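Local coordinates for protein arylalkylamine N-Acetyltransferase 2 (Aedes aegypti, PDB 4FD5) that probably transfers acyl groups from acyl-CoA to the amine of arylalkylamines such as dopamine and serotonin, as a member of the GNAT acetyltransferase family, at residues E12-K17 and S58-N63; Y113-K118 and E212-M217; K150-S155 and L183-K188. One frame throughout, in Å; residues are numbered along the deposited sequence.

In the fold
From the N terminus, contact 1 closes the first loop: edge strand 10-13 runs out into 12-17, and the end of helix 50-60 comes back beside it. That loop is finished before contact 2 opens. Contact 2 joins the end of helix 103-116 to strand 213-220 and encloses a long loop. Contact 3 is nested inside it, setting helix 147-161 against the chain that leaves helix 174-182 and enters strand 186-192. Contacts 2 and 3 touch where strands 186-192 and 213-220 lie side by side, Lys188 to Ile216. Contact 1 is about 26 Å from contact 2, centre to centre. All three reach the same mixed GNAT sheet.

Contact 1 of 3, residues E12-K17 and S58-N63; sequences ETISSK and STLKDN
The CA atoms of Ile14 and Asn63 are the nearest pair across the two segments, 6.8 Å apart. Segment 12-17 is the end of a strand and the loop that follows it. Segment 58-63 is the last part of a helix and its exit. Leu60 to Asn63 form a type I beta turn, and Asn63, with positive phi, is the first residue to leave helical geometry.

Water links the carbonyl of Ile14 to the amide of Asn63. It donates to Ile14 O at 2.8 Å and to Asn63 OD1 at 3.0 Å. The carbonyl of Ile14 is thus tied through water to the last residue of the turn. A second water lies close to both Ile14 O and Leu60 O and may bond to either.

The apolar part is small. Leu60 CD2 is the branch that touches Ile14, 3.9 Å from Ile14 CD1 and 4.0 Å from Ile14 CG2. One methyl of the leucine therefore meets both arms of the isoleucine. At the more exposed side Thr13 CG2 is 3.6 Å from Asn63 O. Thr13 carries this methyl anti to its backbone N, which turns it to the asparagine. The two side chains cross at about a right angle.

Helix 19-29 packs on the apolar pair: Tyr19 touches both Ile14 and Leu60, and Val22 touches Ile14. Strand 75-85 adds Val78 against Ile14 and Leu80 against Leu60. Ile14 also pairs by backbone with Ser65, just before strand 66-69. The contact thus fastens the exit of helix 50-60 to the edge of the sheet.

Contact 2 of 3, residues Y113-K118 and E212-M217; sequences YEQNLK and EKLKIM
Gln115 and Asn116 at the end of helix 103-116 pack on Leu214 and Ile216 of strand 213-220. This is a buried helix-on-sheet contact of the GNAT fold. The strand lies in the mixed sheet between strands 166-171 and 186-192. Leu214 and Ile216 are two residues apart, so both CB atoms face the helix, while that of Lys215 points away. The nearest CA atoms are those of Asn116 and Ile216, 7.8 Å apart.

Ile216 makes its contact through CD1. This atom reaches the helix backbone at Gln115 C, 3.8 Å away, and lies 3.9 Å from Gln115 CB. It also lies over a face of the Asn116 amide, 3.7 Å from CG and about as far from OD1 and ND2. CG1 of the isoleucine is anti to the carbonyl carbon (chi1 -62°), with CD1 extended beyond it, so the methyl reaches the surface of the last helical turn. The Asn116 amide has polar partners on both of its ends. OD1 accepts from Lys168, and ND2 bonds to Asp170 and to the carbonyl of Leu112. These bonds fix the rotation of the amide while the methyl packs on it.

Leu214 meets the aliphatic part of the glutamine. Its CD2 is 3.8 Å from Gln115 CG, and the two side chains run past each other in opposite directions. Ile119 and Cys189 border the group, touching Ile216 and Gln115.

Gln115 is bent at chi2 (-63°), and its OE1 lies beside a water that also reaches the strand. The water donates to Gln115 OE1 at 3.0 Å and to Leu214 O at 3.1 Å.

Contact 3 of 3, residues K150-S155 and L183-K188; sequences KLIEKS and LGFITK
Leu183 CD1 presses against Ile152 at the tight end of this contact. It is 3.4 Å from Ile152 CG2 and 3.5 Å from Ile152 CB, both closer than usual van der Waals contact. Ile152 puts CG2 on the far side from its own N, which brings this methyl against both Leu183 and Phe185. The phenylalanine is less close, its CE1 4.3 Å from the same CG2. Ile133 of strand 129-138 touches both Ile152 and Phe185 and carries this buried patch onto the sheet.

The other branch of Leu183 faces the looser, partly exposed side. Its CD2 lies against Glu153, 3.8 Å from CG and 3.7 Å from OE2. The glutamate is extended beyond CG and crosses the leucine at about a right angle.

Gly184 turns the chain between the two hydrophobic residues. With positive phi it is the C-prime residue of a Schellman motif that ends helix 174-182. The side chains of Leu183 and Phe185, before and after it, both start toward helix 147-161.

The two segments meet by apolar contact, with the carboxylate of Glu153 resting on a methyl. The helix and the Leu183-Phe185 turn are thus joined here by hydrophobic burial rather than direct polar bonds.

Contact 1 of 3, residues E12-K17 and S58-N63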
# COMPACT_ATOMS: atom_id res chain seq x y z
N GLU A 12 5.65 16.30 -4.76
CA GLU A 12 6.97 16.01 -5.30
C GLU A 12 7.23 14.52 -5.31
O GLU A 12 6.71 13.79 -4.47
CB GLU A 12 8.05 16.68 -4.45
CG GLU A 12 7.89 18.18 -4.24
CD GLU A 12 8.19 18.98 -5.49
OE1 GLU A 12 8.80 18.42 -6.43
OE2 GLU A 12 7.80 20.17 -5.54
N THR A 13 8.06 14.06 -6.24
CA THR A 13 8.55 12.68 -6.18
C THR A 13 9.51 12.58 -4.99
O THR A 13 10.29 13.50 -4.76
CB THR A 13 9.26 12.31 -7.50
OG1 THR A 13 8.35 12.46 -8.60
CG2 THR A 13 9.77 10.86 -7.44
N ILE A 14 9.45 11.49 -4.23
CA ILE A 14 10.24 11.40 -3.00
C ILE A 14 11.66 10.99 -3.31
O ILE A 14 11.90 9.90 -3.84
CB ILE A 14 9.64 10.40 -1.98
CG1 ILE A 14 8.16 10.74 -1.75
CG2 ILE A 14 10.42 10.46 -0.67
CD1 ILE A 14 7.44 9.83 -0.77
N SER A 15 12.60 11.88 -2.98
CA SER A 15 14.03 11.65 -3.20
C SER A 15 14.67 11.17 -1.91
O SER A 15 14.06 11.25 -0.84
CB SER A 15 14.70 12.95 -3.65
OG SER A 15 14.76 13.86 -2.58
N SER A 16 15.90 10.69 -2.00
CA SER A 16 16.54 10.05 -0.84
C SER A 16 16.69 10.97 0.39
O SER A 16 16.69 10.49 1.52
CB SER A 16 17.90 9.44 -1.21
OG SER A 16 18.85 10.44 -1.55
N LYS A 17 16.82 12.28 0.16
CA LYS A 17 16.98 13.21 1.27
C LYS A 17 15.74 13.24 2.17
O LYS A 17 15.80 13.68 3.30
CB LYS A 17 17.31 14.62 0.78
CG LYS A 17 18.68 14.71 0.14
CD LYS A 17 19.15 16.16 0.12
CE LYS A 17 20.55 16.29 -0.48
NZ LYS A 17 21.02 17.70 -0.48
N SER A 58 12.76 -0.11 0.48
CA SER A 58 12.90 -0.74 -0.83
C SER A 58 11.93 -0.12 -1.84
O SER A 58 12.29 0.18 -2.97
CB SER A 58 12.67 -2.25 -0.73
OG SER A 58 13.03 -2.88 -1.95
N THR A 59 10.69 0.08 -1.40
CA THR A 59 9.69 0.70 -2.27
C THR A 59 10.10 2.12 -2.70
O THR A 59 10.04 2.46 -3.89
CB THR A 59 8.33 0.72 -1.58
OG1 THR A 59 7.88 -0.63 -1.43
CG2 THR A 59 7.30 1.52 -2.43
N LEU A 60 10.52 2.92 -1.73
CA LEU A 60 10.95 4.28 -1.98
C LEU A 60 12.03 4.33 -3.06
O LEU A 60 12.01 5.20 -3.91
CB LEU A 60 11.46 4.96 -0.70
CG LEU A 60 10.37 5.43 0.26
CD1 LEU A 60 10.91 5.80 1.65
CD2 LEU A 60 9.61 6.60 -0.35
N LYS A 61 12.95 3.37 -3.02
CA LYS A 61 14.03 3.38 -4.01
C LYS A 61 13.62 3.13 -5.46
O LYS A 61 14.42 3.33 -6.39
CB LYS A 61 15.14 2.43 -3.58
CG LYS A 61 15.87 2.95 -2.36
CD LYS A 61 16.74 1.88 -1.72
CE LYS A 61 17.46 2.46 -0.52
NZ LYS A 61 18.31 1.47 0.19
N ASP A 62 12.37 2.72 -5.68
CA ASP A 62 11.84 2.64 -7.05
C ASP A 62 11.62 4.02 -7.69
O ASP A 62 11.33 4.11 -8.89
CB ASP A 62 10.52 1.84 -7.10
CG ASP A 62 10.73 0.33 -7.02
OD1 ASP A 62 11.89 -0.15 -7.19
OD2 ASP A 62 9.73 -0.38 -6.80
N ASN A 63 11.74 5.07 -6.87
CA ASN A 63 11.72 6.44 -7.35
C ASN A 63 10.41 6.82 -8.03
O ASN A 63 10.39 7.62 -8.97
CB ASN A 63 12.86 6.68 -8.34
CG ASN A 63 13.26 8.14 -8.43
OD1 ASN A 63 13.12 8.89 -7.47
ND2 ASN A 63 13.75 8.54 -9.60
O HOH W 1 10.32 7.60 -4.53
O HOH W 2 14.03 8.37 -4.70

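Contact 2 of 3, residues Y113-K118 and E212-M217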
# COMPACT_ATOMS: atom_id res chain seq x y z
N TYR A 113 -0.26 -12.66 -0.34
CA TYR A 113 0.24 -13.64 -1.32
C TYR A 113 -0.88 -14.53 -1.89
O TYR A 113 -1.04 -14.69 -3.11
CB TYR A 113 1.33 -14.48 -0.67
CG TYR A 113 1.79 -15.65 -1.51
CD1 TYR A 113 2.70 -15.46 -2.55
CD2 TYR A 113 1.33 -16.93 -1.27
CE1 TYR A 113 3.12 -16.52 -3.32
CE2 TYR A 113 1.74 -18.00 -2.03
CZ TYR A 113 2.63 -17.78 -3.06
OH TYR A 113 3.04 -18.85 -3.83
N GLU A 114 -1.66 -15.09 -0.98
CA GLU A 114 -2.75 -15.97 -1.36
C GLU A 114 -3.75 -15.28 -2.26
O GLU A 114 -4.19 -15.85 -3.25
CB GLU A 114 -3.49 -16.45 -0.12
CG GLU A 114 -2.72 -17.41 0.71
CD GLU A 114 -3.55 -17.86 1.89
OE1 GLU A 114 -4.26 -17.00 2.47
OE2 GLU A 114 -3.51 -19.06 2.21
N GLN A 115 -4.13 -14.05 -1.91
CA GLN A 115 -5.13 -13.38 -2.73
C GLN A 115 -4.56 -13.04 -4.10
O GLN A 115 -5.24 -13.18 -5.12
CB GLN A 115 -5.68 -12.14 -2.03
CG GLN A 115 -6.53 -12.49 -0.82
CD GLN A 115 -7.76 -13.28 -1.21
OE1 GLN A 115 -8.61 -12.78 -1.95
NE2 GLN A 115 -7.86 -14.51 -0.73
N ASN A 116 -3.29 -12.64 -4.12
CA ASN A 116 -2.65 -12.34 -5.40
C ASN A 116 -2.50 -13.54 -6.33
O ASN A 116 -2.39 -13.37 -7.55
CB ASN A 116 -1.30 -11.64 -5.19
CG ASN A 116 -1.45 -10.14 -5.09
OD1 ASN A 116 -1.68 -9.47 -6.09
ND2 ASN A 116 -1.33 -9.61 -3.88
N LEU A 117 -2.51 -14.75 -5.78
CA LEU A 117 -2.52 -15.94 -6.65
C LEU A 117 -3.78 -16.11 -7.50
O LEU A 117 -3.80 -16.89 -8.45
CB LEU A 117 -2.32 -17.21 -5.82
CG LEU A 117 -0.95 -17.43 -5.20
CD1 LEU A 117 -0.96 -18.72 -4.37
CD2 LEU A 117 0.13 -17.50 -6.27
N LYS A 118 -4.84 -15.39 -7.17
CA LYS A 118 -6.14 -15.67 -7.78
C LYS A 118 -6.37 -14.85 -9.04
O LYS A 118 -7.35 -15.05 -9.75
CB LYS A 118 -7.25 -15.42 -6.77
CG LYS A 118 -7.10 -16.26 -5.52
CD LYS A 118 -8.14 -15.93 -4.49
CE LYS A 118 -9.54 -16.00 -5.09
NZ LYS A 118 -10.61 -16.03 -4.04
N GLU A 212 -13.69 -3.80 6.29
CA GLU A 212 -14.50 -4.98 6.09
C GLU A 212 -13.84 -6.02 5.19
O GLU A 212 -13.94 -7.22 5.43
CB GLU A 212 -15.85 -4.57 5.51
CG GLU A 212 -16.99 -5.48 5.87
CD GLU A 212 -18.33 -4.81 5.65
OE1 GLU A 212 -19.07 -4.62 6.63
OE2 GLU A 212 -18.63 -4.47 4.48
N LYS A 213 -13.17 -5.54 4.14
CA LYS A 213 -12.64 -6.40 3.09
C LYS A 213 -11.24 -6.00 2.67
O LYS A 213 -10.86 -4.84 2.78
CB LYS A 213 -13.52 -6.31 1.83
CG LYS A 213 -14.93 -6.82 1.98
CD LYS A 213 -15.77 -6.44 0.76
CE LYS A 213 -17.19 -6.98 0.88
NZ LYS A 213 -17.96 -6.76 -0.37
N LEU A 214 -10.49 -6.98 2.18
CA LEU A 214 -9.28 -6.72 1.41
C LEU A 214 -9.71 -6.74 -0.05
O LEU A 214 -10.33 -7.72 -0.50
CB LEU A 214 -8.25 -7.81 1.64
CG LEU A 214 -7.13 -7.93 0.60
CD1 LEU A 214 -6.29 -6.66 0.54
CD2 LEU A 214 -6.25 -9.11 0.94
N LYS A 215 -9.41 -5.68 -0.80
CA LYS A 215 -9.76 -5.66 -2.22
C LYS A 215 -8.51 -5.43 -3.04
O LYS A 215 -7.78 -4.48 -2.79
CB LYS A 215 -10.76 -4.54 -2.53
CG LYS A 215 -12.08 -4.63 -1.78
CD LYS A 215 -13.07 -3.56 -2.26
CE LYS A 215 -14.39 -3.67 -1.51
NZ LYS A 215 -15.40 -2.73 -2.06
N ILE A 216 -8.24 -6.33 -3.98
CA ILE A 216 -7.21 -6.07 -4.99
C ILE A 216 -7.88 -5.37 -6.18
O ILE A 216 -8.81 -5.92 -6.80
CB ILE A 216 -6.49 -7.34 -5.45
CG1 ILE A 216 -5.76 -7.98 -4.27
CG2 ILE A 216 -5.52 -7.02 -6.59
CD1 ILE A 216 -5.06 -9.27 -4.64
N MET A 217 -7.40 -4.16 -6.45
CA MET A 217 -8.07 -3.23 -7.34
C MET A 217 -7.10 -2.75 -8.39
O MET A 217 -5.90 -2.65 -8.14
CB MET A 217 -8.60 -2.03 -6.55
CG MET A 217 -9.49 -2.43 -5.37
SD MET A 217 -10.11 -1.05 -4.39
CE MET A 217 -11.44 -0.47 -5.45
O HOH W 3 -8.71 -9.81 -2.17

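Contact 3 of 3, residues K150-S155 and L183-K188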
# COMPACT_ATOMS: atom_id res chain seq x y z
N LYS A 150 -5.68 13.50 -4.25
CA LYS A 150 -4.66 14.19 -5.05
C LYS A 150 -3.37 13.39 -5.16
O LYS A 150 -2.73 13.38 -6.21
CB LYS A 150 -4.38 15.58 -4.49
CG LYS A 150 -5.60 16.51 -4.53
CD LYS A 150 -5.24 17.88 -3.97
CE LYS A 150 -6.45 18.82 -3.93
NZ LYS A 150 -6.97 19.08 -5.29
N LEU A 151 -2.98 12.71 -4.09
CA LEU A 151 -1.79 11.87 -4.11
C LEU A 151 -1.92 10.74 -5.12
O LEU A 151 -0.96 10.43 -5.83
CB LEU A 151 -1.48 11.33 -2.71
CG LEU A 151 -0.83 12.31 -1.75
CD1 LEU A 151 -0.94 11.79 -0.33
CD2 LEU A 151 0.63 12.54 -2.17
N ILE A 152 -3.11 10.15 -5.20
CA ILE A 152 -3.31 9.10 -6.20
C ILE A 152 -3.35 9.69 -7.62
O ILE A 152 -2.81 9.11 -8.55
CB ILE A 152 -4.59 8.29 -5.90
CG1 ILE A 152 -4.46 7.60 -4.53
CG2 ILE A 152 -4.79 7.24 -6.97
CD1 ILE A 152 -3.16 6.82 -4.36
N GLU A 153 -3.98 10.86 -7.77
CA GLU A 153 -3.99 11.55 -9.07
C GLU A 153 -2.57 11.85 -9.57
O GLU A 153 -2.26 11.61 -10.74
CB GLU A 153 -4.82 12.83 -8.97
CG GLU A 153 -6.32 12.57 -8.86
CD GLU A 153 -7.12 13.81 -8.52
OE1 GLU A 153 -6.52 14.82 -8.14
OE2 GLU A 153 -8.37 13.76 -8.64
N LYS A 154 -1.72 12.35 -8.67
CA LYS A 154 -0.33 12.64 -9.00
C LYS A 154 0.45 11.36 -9.30
O LYS A 154 1.33 11.34 -10.18
CB LYS A 154 0.34 13.43 -7.86
CG LYS A 154 -0.22 14.85 -7.66
CD LYS A 154 0.23 15.79 -8.78
CE LYS A 154 -0.17 17.24 -8.51
NZ LYS A 154 0.50 18.19 -9.46
N SER A 155 0.10 10.29 -8.57
CA SER A 155 0.70 8.98 -8.81
C SER A 155 0.36 8.49 -10.22
O SER A 155 1.23 7.97 -10.90
CB SER A 155 0.24 7.96 -7.76
OG SER A 155 0.77 8.30 -6.49
N LEU A 183 -11.51 7.20 -8.26
CA LEU A 183 -10.62 7.49 -9.39
C LEU A 183 -10.59 6.42 -10.50
O LEU A 183 -9.69 6.39 -11.34
CB LEU A 183 -9.20 7.74 -8.87
CG LEU A 183 -9.08 8.98 -8.00
CD1 LEU A 183 -7.73 9.00 -7.27
CD2 LEU A 183 -9.27 10.22 -8.85
N GLY A 184 -11.59 5.53 -10.50
CA GLY A 184 -11.76 4.58 -11.58
C GLY A 184 -11.13 3.21 -11.38
O GLY A 184 -11.12 2.40 -12.31
N PHE A 185 -10.59 2.94 -10.20
CA PHE A 185 -10.09 1.60 -9.92
C PHE A 185 -11.25 0.63 -9.77
O PHE A 185 -12.30 0.99 -9.22
CB PHE A 185 -9.20 1.58 -8.68
CG PHE A 185 -7.82 2.14 -8.89
CD1 PHE A 185 -7.64 3.48 -9.22
CD2 PHE A 185 -6.70 1.33 -8.77
CE1 PHE A 185 -6.35 4.00 -9.41
CE2 PHE A 185 -5.41 1.84 -8.97
CZ PHE A 185 -5.24 3.18 -9.28
N ILE A 186 -11.04 -0.59 -10.26
CA ILE A 186 -12.04 -1.65 -10.28
C ILE A 186 -11.55 -2.80 -9.42
O ILE A 186 -10.37 -3.16 -9.47
CB ILE A 186 -12.21 -2.19 -11.73
CG1 ILE A 186 -12.64 -1.06 -12.66
CG2 ILE A 186 -13.17 -3.37 -11.77
CD1 ILE A 186 -13.82 -0.29 -12.15
N THR A 187 -12.46 -3.41 -8.66
CA THR A 187 -12.10 -4.55 -7.82
C THR A 187 -11.97 -5.82 -8.66
O THR A 187 -12.91 -6.20 -9.38
CB THR A 187 -13.14 -4.75 -6.69
OG1 THR A 187 -13.16 -3.57 -5.87
CG2 THR A 187 -12.80 -5.95 -5.83
N LYS A 188 -10.81 -6.46 -8.57
CA LYS A 188 -10.54 -7.70 -9.29
C LYS A 188 -10.65 -8.90 -8.36
O LYS A 188 -10.99 -10.00 -8.80
CB LYS A 188 -9.15 -7.66 -9.94
CG LYS A 188 -8.96 -6.50 -10.89
CD LYS A 188 -10.11 -6.43 -11.89
CE LYS A 188 -9.66 -6.77 -13.30
NZ LYS A 188 -10.82 -6.83 -14.25